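PDB 4P98: extracellular solute-binding protein from Conexibacter woesei, which probably binds a small solute outside the cell membrane and delivers it to an ABC transporter. Local coordinates for residues A[78-83]-A[101-106]; A[89-94]-A[111-116]; A[177-182]-A[195-200]; A[202-207]-A[222-227]. All blocks are in the same frame, centred on the assembly; numbering follows the deposited sequence.

The four contacts fall into two pairs, one pair in or beside each of two parallel sheets, as expected for the two-lobed periplasmic-binding-protein fold. Interactions 1 and 2 lie in the first lobe, their centres about 9 Å apart, and touch. Their segments alternate along the chain: strand 78-82, helix 84-94, strand 101-105, then the loop 111-116. Interactions 3 and 4 come later, in series, with centres about 11 Å apart. Both reach the five-stranded sheet, and they touch where L197 and L198 pack on L205 and V223. The centres of interactions 1 and 4 are about 34 Å apart. Each pair thus samples one lobe, with a strand pair (interactions 1 and 4) and a neighbouring contact that involves a helix.

Interaction 1. Residues A[78-83]-A[101-106]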
loop_
_atom_site.group_PDB
_atom_site.type_symbol
_atom_site.label_atom_id
_atom_site.label_comp_id
_atom_site.label_asym_id
_atom_site.label_seq_id
_atom_site.Cartn_x
_atom_site.Cartn_y
_atom_site.Cartn_z
ATOM N N LEU A 78 -14.419 2.859 -18.094
ATOM C CA LEU A 78 -13.215 2.353 -17.458
ATOM C C LEU A 78 -13.571 1.381 -16.350
ATOM O O LEU A 78 -14.316 1.733 -15.423
ATOM C CB LEU A 78 -12.442 3.517 -16.849
ATOM C CG LEU A 78 -11.154 3.177 -16.098
ATOM C CD1 LEU A 78 -10.147 2.483 -16.990
ATOM C CD2 LEU A 78 -10.567 4.438 -15.506
ATOM N N VAL A 79 -13.015 0.176 -16.435
ATOM C CA VAL A 79 -13.201 -0.851 -15.420
ATOM C C VAL A 79 -11.844 -1.215 -14.811
ATOM O O VAL A 79 -10.946 -1.730 -15.487
ATOM C CB VAL A 79 -13.899 -2.100 -15.981
ATOM C CG1 VAL A 79 -14.229 -3.078 -14.858
ATOM C CG2 VAL A 79 -15.159 -1.702 -16.725
ATOM N N VAL A 80 -11.718 -0.942 -13.524
ATOM C CA VAL A 80 -10.468 -1.068 -12.799
ATOM C C VAL A 80 -10.517 -2.260 -11.840
ATOM O O VAL A 80 -11.336 -2.285 -10.918
ATOM C CB VAL A 80 -10.219 0.213 -11.990
ATOM C CG1 VAL A 80 -8.947 0.098 -11.165
ATOM C CG2 VAL A 80 -10.174 1.436 -12.904
ATOM N N GLY A 81 -9.637 -3.235 -12.050
ATOM C CA GLY A 81 -9.472 -4.341 -11.122
ATOM C C GLY A 81 -8.345 -4.044 -10.172
ATOM O O GLY A 81 -7.170 -3.924 -10.590
ATOM N N HIS A 82 -8.688 -3.913 -8.895
ATOM C CA HIS A 82 -7.718 -3.539 -7.881
ATOM C C HIS A 82 -7.231 -4.757 -7.103
ATOM O O HIS A 82 -7.955 -5.299 -6.256
ATOM C CB HIS A 82 -8.296 -2.492 -6.942
ATOM C CG HIS A 82 -7.318 -2.000 -5.937
ATOM N ND1 HIS A 82 -6.173 -1.320 -6.291
ATOM C CD2 HIS A 82 -7.308 -2.083 -4.589
ATOM C CE1 HIS A 82 -5.501 -1.006 -5.202
ATOM N NE2 HIS A 82 -6.168 -1.462 -4.156
ATOM N N GLY A 83 -6.003 -5.175 -7.391
ATOM C CA GLY A 83 -5.406 -6.341 -6.742
ATOM C C GLY A 83 -5.104 -7.446 -7.734
ATOM O O GLY A 83 -5.872 -7.681 -8.663
ATOM N N HIS A 101 -12.244 0.348 -21.654
ATOM C CA HIS A 101 -10.897 0.498 -21.122
ATOM C C HIS A 101 -10.799 -0.171 -19.753
ATOM O O HIS A 101 -11.712 -0.054 -18.936
ATOM C CB HIS A 101 -10.550 1.989 -21.058
ATOM C CG HIS A 101 -10.837 2.714 -22.337
ATOM N ND1 HIS A 101 -11.959 3.494 -22.519
ATOM C CD2 HIS A 101 -10.187 2.712 -23.522
ATOM C CE1 HIS A 101 -11.962 3.978 -23.751
ATOM N NE2 HIS A 101 -10.899 3.516 -24.380
ATOM N N PHE A 102 -9.704 -0.892 -19.523
ATOM C CA PHE A 102 -9.525 -1.683 -18.308
ATOM C C PHE A 102 -8.179 -1.433 -17.648
ATOM O O PHE A 102 -7.204 -1.096 -18.325
ATOM C CB PHE A 102 -9.630 -3.172 -18.636
ATOM C CG PHE A 102 -10.960 -3.580 -19.219
ATOM C CD1 PHE A 102 -11.221 -3.439 -20.573
ATOM C CD2 PHE A 102 -11.945 -4.125 -18.406
ATOM C CE1 PHE A 102 -12.449 -3.808 -21.106
ATOM C CE2 PHE A 102 -13.173 -4.509 -18.933
ATOM C CZ PHE A 102 -13.423 -4.350 -20.275
ATOM N N SER A 103 -8.135 -1.626 -16.332
ATOM C CA SER A 103 -6.892 -1.567 -15.565
ATOM C C SER A 103 -6.742 -2.813 -14.717
ATOM O O SER A 103 -7.718 -3.305 -14.140
ATOM C CB SER A 103 -6.870 -0.334 -14.678
ATOM O OG SER A 103 -5.831 -0.389 -13.718
ATOM N N ALA A 104 -5.519 -3.312 -14.631
ATOM C CA ALA A 104 -5.215 -4.476 -13.808
ATOM C C ALA A 104 -3.908 -4.242 -13.072
ATOM O O ALA A 104 -3.059 -3.470 -13.535
ATOM C CB ALA A 104 -5.121 -5.721 -14.677
ATOM N N SER A 105 -3.749 -4.898 -11.925
ATOM C CA SER A 105 -2.523 -4.795 -11.151
ATOM C C SER A 105 -1.873 -6.143 -11.025
ATOM O O SER A 105 -2.542 -7.165 -11.111
ATOM C CB SER A 105 -2.792 -4.180 -9.777
ATOM O OG SER A 105 -3.556 -5.034 -8.919
ATOM N N GLY A 106 -0.561 -6.161 -10.817
ATOM C CA GLY A 106 0.129 -7.437 -10.664
ATOM C C GLY A 106 1.617 -7.284 -10.500
ATOM O O GLY A 106 2.085 -6.266 -9.992
HETATM O O HOH W 1 -6.048 -6.435 -11.211
HETATM O O HOH W 2 -5.972 -1.504 -11.223
#
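The carbonyl oxygen of G81 is held by two waters. Water 1 donates to G81 O at 2.8 Å, donates also to the carbonyl of G83, and accepts the N-H of S105. Water 2 donates to G81 O and hydrogen-bonds S103 OG at 2.7 Å. S103 OG has a second partner in the hydroxyl of Y255. The waters take over where the strands part. Before that point the two run parallel, at 9° to each other, and are joined directly. V79 N bonds H101 O at 2.8 Å, S103 N bonds V79 O, and G81 N bonds S103 O at 2.8 Å. These strands belong to the beta-alpha-beta unit 78-82, 84-94, 101-105, near the middle of the six-stranded sheet.

At the C-terminal end a side chain replaces the backbone acceptor. S105 OG sits between its own backbone N and carbonyl carbon (chi1 68°), which brings it to G83 N at 2.9 Å. That bond is bent, 132° at the hydrogen.

On one face the V79 side chain runs alongside the F102 ring, in the same direction. V79 CB is 3.7 Å from F102 CD2 and meets the ring obliquely. Helices 61-73 and 84-94 close over this face. On the other face L78 CD1 reaches H101 CB at 4.1 Å, and V80 CG1 lies near S103. Helix 249-261 packs there. The chemistry thus changes along the pair: backbone bonds and apolar cover hold its start, while waters and two serine hydroxyls bind the polar groups at its C-terminal end.

Interaction 2. Residues A[89-94]-A[111-116]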
loop_
_atom_site.group_PDB
_atom_site.type_symbol
_atom_site.label_atom_id
_atom_site.label_comp_id
_atom_site.label_asym_id
_atom_site.label_seq_id
_atom_site.Cartn_x
_atom_site.Cartn_y
_atom_site.Cartn_z
ATOM N N PRO A 89 -9.303 -12.035 -14.370
ATOM C CA PRO A 89 -10.650 -11.705 -14.866
ATOM C C PRO A 89 -10.683 -10.430 -15.704
ATOM O O PRO A 89 -11.340 -10.395 -16.750
ATOM C CB PRO A 89 -11.466 -11.513 -13.593
ATOM C CG PRO A 89 -10.735 -12.236 -12.534
ATOM C CD PRO A 89 -9.315 -12.424 -12.947
ATOM N N ILE A 90 -9.977 -9.389 -15.260
ATOM C CA ILE A 90 -9.880 -8.176 -16.063
ATOM C C ILE A 90 -9.338 -8.491 -17.453
ATOM O O ILE A 90 -9.923 -8.082 -18.447
ATOM C CB ILE A 90 -8.993 -7.095 -15.419
ATOM C CG1 ILE A 90 -9.670 -6.493 -14.191
ATOM C CG2 ILE A 90 -8.652 -6.005 -16.442
ATOM C CD1 ILE A 90 -10.788 -5.521 -14.518
ATOM N N LEU A 91 -8.239 -9.233 -17.529
ATOM C CA LEU A 91 -7.617 -9.490 -18.829
ATOM C C LEU A 91 -8.520 -10.304 -19.759
ATOM O O LEU A 91 -8.528 -10.076 -20.957
ATOM C CB LEU A 91 -6.270 -10.189 -18.673
ATOM C CG LEU A 91 -5.218 -9.421 -17.873
ATOM C CD1 LEU A 91 -4.020 -10.308 -17.643
ATOM C CD2 LEU A 91 -4.803 -8.168 -18.612
ATOM N N ARG A 92 -9.281 -11.242 -19.200
ATOM C CA ARG A 92 -10.177 -12.081 -20.000
ATOM C C ARG A 92 -11.349 -11.290 -20.581
ATOM O O ARG A 92 -11.655 -11.402 -21.775
ATOM C CB ARG A 92 -10.705 -13.249 -19.160
ATOM C CG ARG A 92 -9.633 -14.204 -18.647
ATOM C CD ARG A 92 -10.294 -15.395 -17.983
ATOM N NE ARG A 92 -10.975 -16.163 -19.010
ATOM C CZ ARG A 92 -10.396 -17.089 -19.762
ATOM N NH1 ARG A 92 -9.122 -17.419 -19.571
ATOM N NH2 ARG A 92 -11.102 -17.703 -20.699
ATOM N N VAL A 93 -11.987 -10.478 -19.743
ATOM C CA VAL A 93 -13.151 -9.711 -20.167
ATOM C C VAL A 93 -12.735 -8.606 -21.135
ATOM O O VAL A 93 -13.461 -8.316 -22.079
ATOM C CB VAL A 93 -13.950 -9.167 -18.965
ATOM C CG1 VAL A 93 -15.139 -8.332 -19.419
ATOM C CG2 VAL A 93 -14.445 -10.330 -18.116
ATOM N N ALA A 94 -11.557 -8.020 -20.928
ATOM C CA ALA A 94 -11.039 -7.007 -21.846
ATOM C C ALA A 94 -11.096 -7.449 -23.315
ATOM O O ALA A 94 -11.428 -6.642 -24.181
ATOM C CB ALA A 94 -9.610 -6.606 -21.469
ATOM N N ALA A 111 3.137 -6.550 -17.626
ATOM C CA ALA A 111 3.399 -5.646 -18.753
ATOM C C ALA A 111 3.335 -6.360 -20.113
ATOM O O ALA A 111 2.802 -5.798 -21.068
ATOM C CB ALA A 111 4.731 -4.929 -18.591
ATOM N N GLU A 112 3.879 -7.584 -20.137
ATOM C CA GLU A 112 3.909 -8.491 -21.299
ATOM C C GLU A 112 2.522 -8.867 -21.824
ATOM O O GLU A 112 2.315 -9.008 -23.025
ATOM C CB GLU A 112 4.576 -9.823 -20.900
ATOM C CG GLU A 112 6.095 -9.863 -20.835
ATOM C CD GLU A 112 6.590 -10.902 -19.840
ATOM O OE1 GLU A 112 5.752 -11.673 -19.323
ATOM O OE2 GLU A 112 7.806 -10.953 -19.568
ATOM N N ARG A 113 1.589 -9.029 -20.898
ATOM C CA ARG A 113 0.331 -9.748 -21.122
ATOM C C ARG A 113 -0.876 -8.827 -21.328
ATOM O O ARG A 113 -2.013 -9.282 -21.302
ATOM C CB ARG A 113 0.100 -10.699 -19.941
ATOM C CG ARG A 113 1.318 -11.582 -19.649
ATOM C CD ARG A 113 1.155 -12.402 -18.383
ATOM N NE ARG A 113 -0.138 -13.068 -18.432
ATOM C CZ ARG A 113 -1.129 -12.914 -17.559
ATOM N NH1 ARG A 113 -0.986 -12.145 -16.477
ATOM N NH2 ARG A 113 -2.273 -13.571 -17.763
ATOM N N LEU A 114 -0.629 -7.539 -21.547
ATOM C CA LEU A 114 -1.705 -6.556 -21.682
ATOM C C LEU A 114 -2.322 -6.545 -23.077
ATOM O O LEU A 114 -1.622 -6.280 -24.054
ATOM C CB LEU A 114 -1.171 -5.147 -21.382
ATOM C CG LEU A 114 -0.648 -4.896 -19.972
ATOM C CD1 LEU A 114 -0.062 -3.494 -19.848
ATOM C CD2 LEU A 114 -1.755 -5.081 -18.947
ATOM N N PRO A 115 -3.640 -6.806 -23.176
ATOM C CA PRO A 115 -4.324 -6.506 -24.427
ATOM C C PRO A 115 -4.256 -5.003 -24.747
ATOM O O PRO A 115 -3.933 -4.199 -23.862
ATOM C CB PRO A 115 -5.775 -6.950 -24.161
ATOM C CG PRO A 115 -5.711 -7.899 -23.004
ATOM C CD PRO A 115 -4.541 -7.419 -22.179
ATOM N N PRO A 116 -4.561 -4.613 -25.994
ATOM C CA PRO A 116 -4.446 -3.206 -26.408
ATOM C C PRO A 116 -5.298 -2.232 -25.612
ATOM O O PRO A 116 -5.046 -1.033 -25.657
ATOM C CB PRO A 116 -4.925 -3.217 -27.867
ATOM C CG PRO A 116 -4.807 -4.637 -28.312
ATOM C CD PRO A 116 -5.071 -5.463 -27.088
#
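L91 sends its two methyl groups to different residues of the 111-116 loop. CD2 meets the proline ring, with L91 CD2 to P115 CD at 3.7 Å. CD1 lies near the guanidinium of R113 and approaches it obliquely. This is a helix-to-loop contact on the flank of a parallel alpha/beta domain. Helix 84-94 flanks the sheet, and the loop leads from strand 101-105 to strand 118-123. No hydrogen bond joins the two segments.

The L91 side chain crosses both R113 and P115 at about a right angle. With CG anti to the carbonyl carbon (chi1 -60°), L91 leans its fork over the loop. L114 adds a looser touch, with L91 CD2 to L114 CD2 at 4.4 Å. One turn along the helix, A94 CB, directed toward the loop, stands 4.4 Å from P115 CG. P115 is thus touched by two helix residues.

The next shell fixes these groups. R113 bends at chi3 (49°), and its NH2 forms a salt bridge with E88 of helix 84-94, one turn before L91. The charged end is therefore tied to the helix, and L91 packs against the group so held. The loop backbone is also held from outside, since L114 O accepts a bond from R266 NE. The carbonyl of A94 takes one from N117 ND2, just after the loop segment. L91 and A94 both rest on V118 at the start of the next strand. Against the guanidinium, L91 CD1 lies equally far from R113 NH1 and R113 NH2, 3.7 Å from each.

Interaction 3. Residues A[177-182]-A[195-200]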
loop_
_atom_site.group_PDB
_atom_site.type_symbol
_atom_site.label_atom_id
_atom_site.label_comp_id
_atom_site.label_asym_id
_atom_site.label_seq_id
_atom_site.Cartn_x
_atom_site.Cartn_y
_atom_site.Cartn_z
ATOM N N GLU A 177 13.947 -6.030 16.350
ATOM C CA GLU A 177 13.425 -7.379 16.551
ATOM C C GLU A 177 12.085 -7.458 15.846
ATOM O O GLU A 177 11.362 -6.465 15.752
ATOM C CB GLU A 177 13.249 -7.709 18.044
ATOM C CG GLU A 177 13.111 -9.202 18.319
ATOM C CD GLU A 177 12.839 -9.545 19.784
ATOM O OE1 GLU A 177 13.153 -8.725 20.685
ATOM O OE2 GLU A 177 12.309 -10.652 20.036
ATOM N N GLU A 178 11.754 -8.638 15.350
ATOM C CA GLU A 178 10.478 -8.837 14.684
ATOM C C GLU A 178 9.877 -10.190 15.061
ATOM O O GLU A 178 10.583 -11.123 15.450
ATOM C CB GLU A 178 10.642 -8.712 13.167
ATOM C CG GLU A 178 11.378 -9.881 12.541
ATOM C CD GLU A 178 11.939 -9.581 11.166
ATOM O OE1 GLU A 178 11.558 -8.572 10.536
ATOM O OE2 GLU A 178 12.763 -10.390 10.714
ATOM N N THR A 179 8.561 -10.266 14.948
ATOM C CA THR A 179 7.807 -11.468 15.252
ATOM C C THR A 179 6.741 -11.638 14.192
ATOM O O THR A 179 6.098 -10.668 13.782
ATOM C CB THR A 179 7.114 -11.351 16.628
ATOM O OG1 THR A 179 8.100 -11.192 17.646
ATOM C CG2 THR A 179 6.296 -12.583 16.949
ATOM N N TYR A 180 6.534 -12.878 13.775
ATOM C CA TYR A 180 5.492 -13.223 12.820
ATOM C C TYR A 180 4.357 -13.990 13.511
ATOM O O TYR A 180 4.616 -14.915 14.270
ATOM C CB TYR A 180 6.105 -14.064 11.709
ATOM C CG TYR A 180 7.124 -13.313 10.884
ATOM C CD1 TYR A 180 6.725 -12.396 9.916
ATOM C CD2 TYR A 180 8.493 -13.520 11.063
ATOM C CE1 TYR A 180 7.663 -11.695 9.155
ATOM C CE2 TYR A 180 9.429 -12.824 10.306
ATOM C CZ TYR A 180 9.001 -11.919 9.346
ATOM O OH TYR A 180 9.930 -11.231 8.583
ATOM N N THR A 181 3.109 -13.600 13.260
ATOM C CA THR A 181 1.970 -14.304 13.854
ATOM C C THR A 181 1.626 -15.618 13.163
ATOM O O THR A 181 0.953 -16.455 13.761
ATOM C CB THR A 181 0.688 -13.464 13.869
ATOM O OG1 THR A 181 0.205 -13.285 12.534
ATOM C CG2 THR A 181 0.913 -12.117 14.530
ATOM N N GLY A 182 2.052 -15.782 11.906
ATOM C CA GLY A 182 1.702 -16.958 11.103
ATOM C C GLY A 182 0.382 -16.852 10.352
ATOM O O GLY A 182 0.028 -17.766 9.613
ATOM N N ARG A 195 2.999 -6.856 22.264
ATOM C CA ARG A 195 3.252 -6.765 23.712
ATOM C C ARG A 195 4.587 -7.437 24.088
ATOM O O ARG A 195 5.345 -6.919 24.909
ATOM C CB ARG A 195 2.076 -7.378 24.496
ATOM C CG ARG A 195 2.123 -7.209 26.008
ATOM C CD ARG A 195 0.802 -7.645 26.655
ATOM N NE ARG A 195 0.445 -9.044 26.410
ATOM C CZ ARG A 195 -0.595 -9.500 25.693
ATOM N NH1 ARG A 195 -0.775 -10.812 25.587
ATOM N NH2 ARG A 195 -1.467 -8.688 25.079
ATOM N N GLY A 196 4.887 -8.574 23.472
ATOM C CA GLY A 196 6.143 -9.264 23.721
ATOM C C GLY A 196 7.359 -8.414 23.354
ATOM O O GLY A 196 8.329 -8.347 24.112
ATOM N N LEU A 197 7.295 -7.752 22.203
ATOM C CA LEU A 197 8.376 -6.854 21.770
ATOM C C LEU A 197 8.470 -5.625 22.683
ATOM O O LEU A 197 9.563 -5.171 23.018
ATOM C CB LEU A 197 8.165 -6.416 20.324
ATOM C CG LEU A 197 8.199 -7.562 19.308
ATOM C CD1 LEU A 197 7.773 -7.076 17.939
ATOM C CD2 LEU A 197 9.574 -8.175 19.241
ATOM N N LEU A 198 7.316 -5.110 23.089
ATOM C CA LEU A 198 7.246 -3.991 24.031
ATOM C C LEU A 198 7.899 -4.342 25.375
ATOM O O LEU A 198 8.739 -3.595 25.893
ATOM C CB LEU A 198 5.785 -3.620 24.230
ATOM C CG LEU A 198 5.404 -2.366 24.979
ATOM C CD1 LEU A 198 5.992 -1.148 24.275
ATOM C CD2 LEU A 198 3.880 -2.298 25.033
ATOM N N ASP A 199 7.532 -5.496 25.916
ATOM C CA ASP A 199 8.107 -5.988 27.174
ATOM C C ASP A 199 9.622 -6.152 27.115
ATOM O O ASP A 199 10.312 -5.923 28.100
ATOM C CB ASP A 199 7.483 -7.323 27.557
ATOM C CG ASP A 199 6.025 -7.207 27.934
ATOM O OD1 ASP A 199 5.526 -6.075 28.108
ATOM O OD2 ASP A 199 5.367 -8.262 28.044
ATOM N N LYS A 200 10.131 -6.547 25.955
ATOM C CA LYS A 200 11.572 -6.646 25.741
ATOM C C LYS A 200 12.259 -5.298 25.535
ATOM O O LYS A 200 13.476 -5.245 25.543
ATOM C CB LYS A 200 11.884 -7.575 24.560
ATOM C CG LYS A 200 11.656 -9.038 24.872
ATOM C CD LYS A 200 11.847 -9.857 23.616
ATOM C CE LYS A 200 11.454 -11.302 23.807
ATOM N NZ LYS A 200 11.546 -12.026 22.501
HETATM O O HOH W 3 11.933 -5.712 21.175
#
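This is a surface contact between an edge strand and the helix that follows it in the chain. One leucine packs beside a salt bridge, against the aliphatic part and the carboxylate carbon of the glutamate. L197 on helix 187-199 directs CD2 at the strand and is touched from two residues. The glutamate chain crosses it, with L197 CD2 to E177 CD at 3.6 Å. The hydroxyl of T179 comes alongside, with T179 OG1 to L197 CD2 at 3.7 Å. The T179 and L197 side chains run antiparallel past one another. E177 and T179 are two apart on the strand, and both project toward the helix.

The charged pair spans the outer side. K200 NZ donates to E177 OE2 at 2.9 Å, and that oxygen accepts through its syn lone pair. Both chains are extended beyond CG and cross at about a right angle, with K200 CD 3.4 Å from E177 OE1. The glutamate CG is anti to the backbone N (chi1 -163°), which carries the carboxylate out to the lysine.

Strand 175-180 is the outermost strand on one side of a five-stranded parallel sheet, and its backbone bonds to strand 144-149. The short strand and helix segments run at 159°, as expected for the strand and helix of a beta-alpha-beta crossover that leads on to strand 205-207. Their axes approach to 9.2 Å. L197 also leans on V148 of the neighbouring strand, and T179 on A193, one turn earlier in the helix.

Water 3 joins the segments once more. It donates to L197 O at 3.1 Å and, more distantly, to E177 OE1 at 3.3 Å.

Interaction 4. Residues A[202-207]-A[222-227]; sequences AQLLVA and DVPTIG
A207 N donates to I226 O at 2.9 Å. Two further backbone bonds join the same segments: L205 N to P224 O and I226 N to L205 O, both 3.1 Å. They set strands 205-207 and 225-226 in parallel register, L205 beside T225 and V206 beside I226.

The packing begins with L204. Its CD1 meets both P224 and I226. L204 CD1 reaches P224 CG at 3.7 Å, the side chains crossing at about a right angle. L204 CD2 meets I226 CD1 at 3.8 Å. Beside the start of the pair, L205 CD1 touches V223 CG2 at 3.8 Å. At the N-terminal end Q203 O lies 3.4 Å from P224 CD.

The residue before V223, D222, leaves helix 212-221 through a Schellman motif, so the chain turns, through V223 and P224, toward the second strand of this beta-alpha-beta unit. Helix 212-221 packs on the face of L205 and T225. Helix 125-137 lies against L204 and I226. Strand 144-149 pairs with the other edge of 205-207, and T225 links on to strand 240-242.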
loop_
_atom_site.group_PDB
_atom_site.type_symbol
_atom_site.label_atom_id
_atom_site.label_comp_id
_atom_site.label_asym_id
_atom_site.label_seq_id
_atom_site.Cartn_x
_atom_site.Cartn_y
_atom_site.Cartn_z
ATOM N N ALA A 202 11.033 -2.546 23.074
ATOM C CA ALA A 202 10.696 -1.778 21.871
ATOM C C ALA A 202 10.141 -0.404 22.225
ATOM O O ALA A 202 9.251 -0.278 23.080
ATOM C CB ALA A 202 9.696 -2.527 21.005
ATOM N N GLN A 203 10.684 0.620 21.567
ATOM C CA GLN A 203 10.260 2.006 21.778
ATOM C C GLN A 203 9.376 2.505 20.649
ATOM O O GLN A 203 8.920 3.642 20.660
ATOM C CB GLN A 203 11.488 2.908 21.944
ATOM C CG GLN A 203 12.339 2.523 23.156
ATOM C CD GLN A 203 13.718 3.161 23.156
ATOM O OE1 GLN A 203 14.428 3.145 22.158
ATOM N NE2 GLN A 203 14.112 3.702 24.293
ATOM N N LEU A 204 9.135 1.628 19.677
ATOM C CA LEU A 204 8.273 1.911 18.540
ATOM C C LEU A 204 7.828 0.562 17.979
ATOM O O LEU A 204 8.611 -0.394 17.936
ATOM C CB LEU A 204 9.052 2.679 17.463
ATOM C CG LEU A 204 8.463 2.799 16.055
ATOM C CD1 LEU A 204 7.475 3.948 15.979
ATOM C CD2 LEU A 204 9.579 2.993 15.019
ATOM N N LEU A 205 6.590 0.498 17.521
ATOM C CA LEU A 205 6.056 -0.751 16.986
ATOM C C LEU A 205 5.603 -0.555 15.552
ATOM O O LEU A 205 4.763 0.289 15.277
ATOM C CB LEU A 205 4.901 -1.254 17.857
ATOM C CG LEU A 205 5.349 -1.813 19.216
ATOM C CD1 LEU A 205 4.202 -1.928 20.225
ATOM C CD2 LEU A 205 6.069 -3.140 19.058
ATOM N N VAL A 206 6.155 -1.357 14.646
ATOM C CA VAL A 206 5.835 -1.264 13.227
ATOM C C VAL A 206 4.968 -2.447 12.804
ATOM O O VAL A 206 5.345 -3.580 13.018
ATOM C CB VAL A 206 7.117 -1.269 12.373
ATOM C CG1 VAL A 206 6.782 -1.001 10.913
ATOM C CG2 VAL A 206 8.101 -0.236 12.896
ATOM N N ALA A 207 3.824 -2.154 12.198
ATOM C CA ALA A 207 2.902 -3.162 11.671
ATOM C C ALA A 207 3.095 -3.356 10.174
ATOM O O ALA A 207 3.084 -2.380 9.411
ATOM C CB ALA A 207 1.469 -2.731 11.925
ATOM N N ASP A 222 2.202 3.211 25.873
ATOM C CA ASP A 222 2.540 4.590 25.507
ATOM C C ASP A 222 3.698 4.696 24.510
ATOM O O ASP A 222 4.573 5.547 24.672
ATOM C CB ASP A 222 2.878 5.413 26.767
ATOM C CG ASP A 222 1.764 5.401 27.795
ATOM O OD1 ASP A 222 0.615 5.719 27.425
ATOM O OD2 ASP A 222 2.040 5.089 28.976
ATOM N N VAL A 223 3.713 3.841 23.486
ATOM C CA VAL A 223 4.736 3.946 22.419
ATOM C C VAL A 223 4.075 4.305 21.099
ATOM O O VAL A 223 2.894 4.049 20.900
ATOM C CB VAL A 223 5.593 2.680 22.222
ATOM C CG1 VAL A 223 6.438 2.394 23.452
ATOM C CG2 VAL A 223 4.744 1.474 21.848
ATOM N N PRO A 224 4.836 4.924 20.183
ATOM C CA PRO A 224 4.224 5.242 18.899
ATOM C C PRO A 224 4.195 4.024 17.966
ATOM O O PRO A 224 4.918 3.069 18.187
ATOM C CB PRO A 224 5.164 6.320 18.328
ATOM C CG PRO A 224 6.483 5.984 18.923
ATOM C CD PRO A 224 6.168 5.529 20.324
ATOM N N THR A 225 3.368 4.090 16.927
ATOM C CA THR A 225 3.372 3.069 15.892
ATOM C C THR A 225 3.627 3.659 14.489
ATOM O O THR A 225 3.487 4.871 14.254
ATOM C CB THR A 225 2.070 2.241 15.867
ATOM O OG1 THR A 225 0.964 3.040 15.438
ATOM C CG2 THR A 225 1.774 1.634 17.241
ATOM N N ILE A 226 4.009 2.766 13.582
ATOM C CA ILE A 226 4.048 3.028 12.141
ATOM C C ILE A 226 3.296 1.891 11.445
ATOM O O ILE A 226 3.462 0.731 11.817
ATOM C CB ILE A 226 5.503 3.059 11.635
ATOM C CG1 ILE A 226 6.219 4.289 12.184
ATOM C CG2 ILE A 226 5.563 3.073 10.104
ATOM C CD1 ILE A 226 7.720 4.269 11.968
ATOM N N GLY A 227 2.458 2.213 10.460
ATOM C CA GLY A 227 1.896 1.192 9.568
ATOM C C GLY A 227 0.526 0.655 9.913
ATOM O O GLY A 227 -0.000 -0.191 9.192
#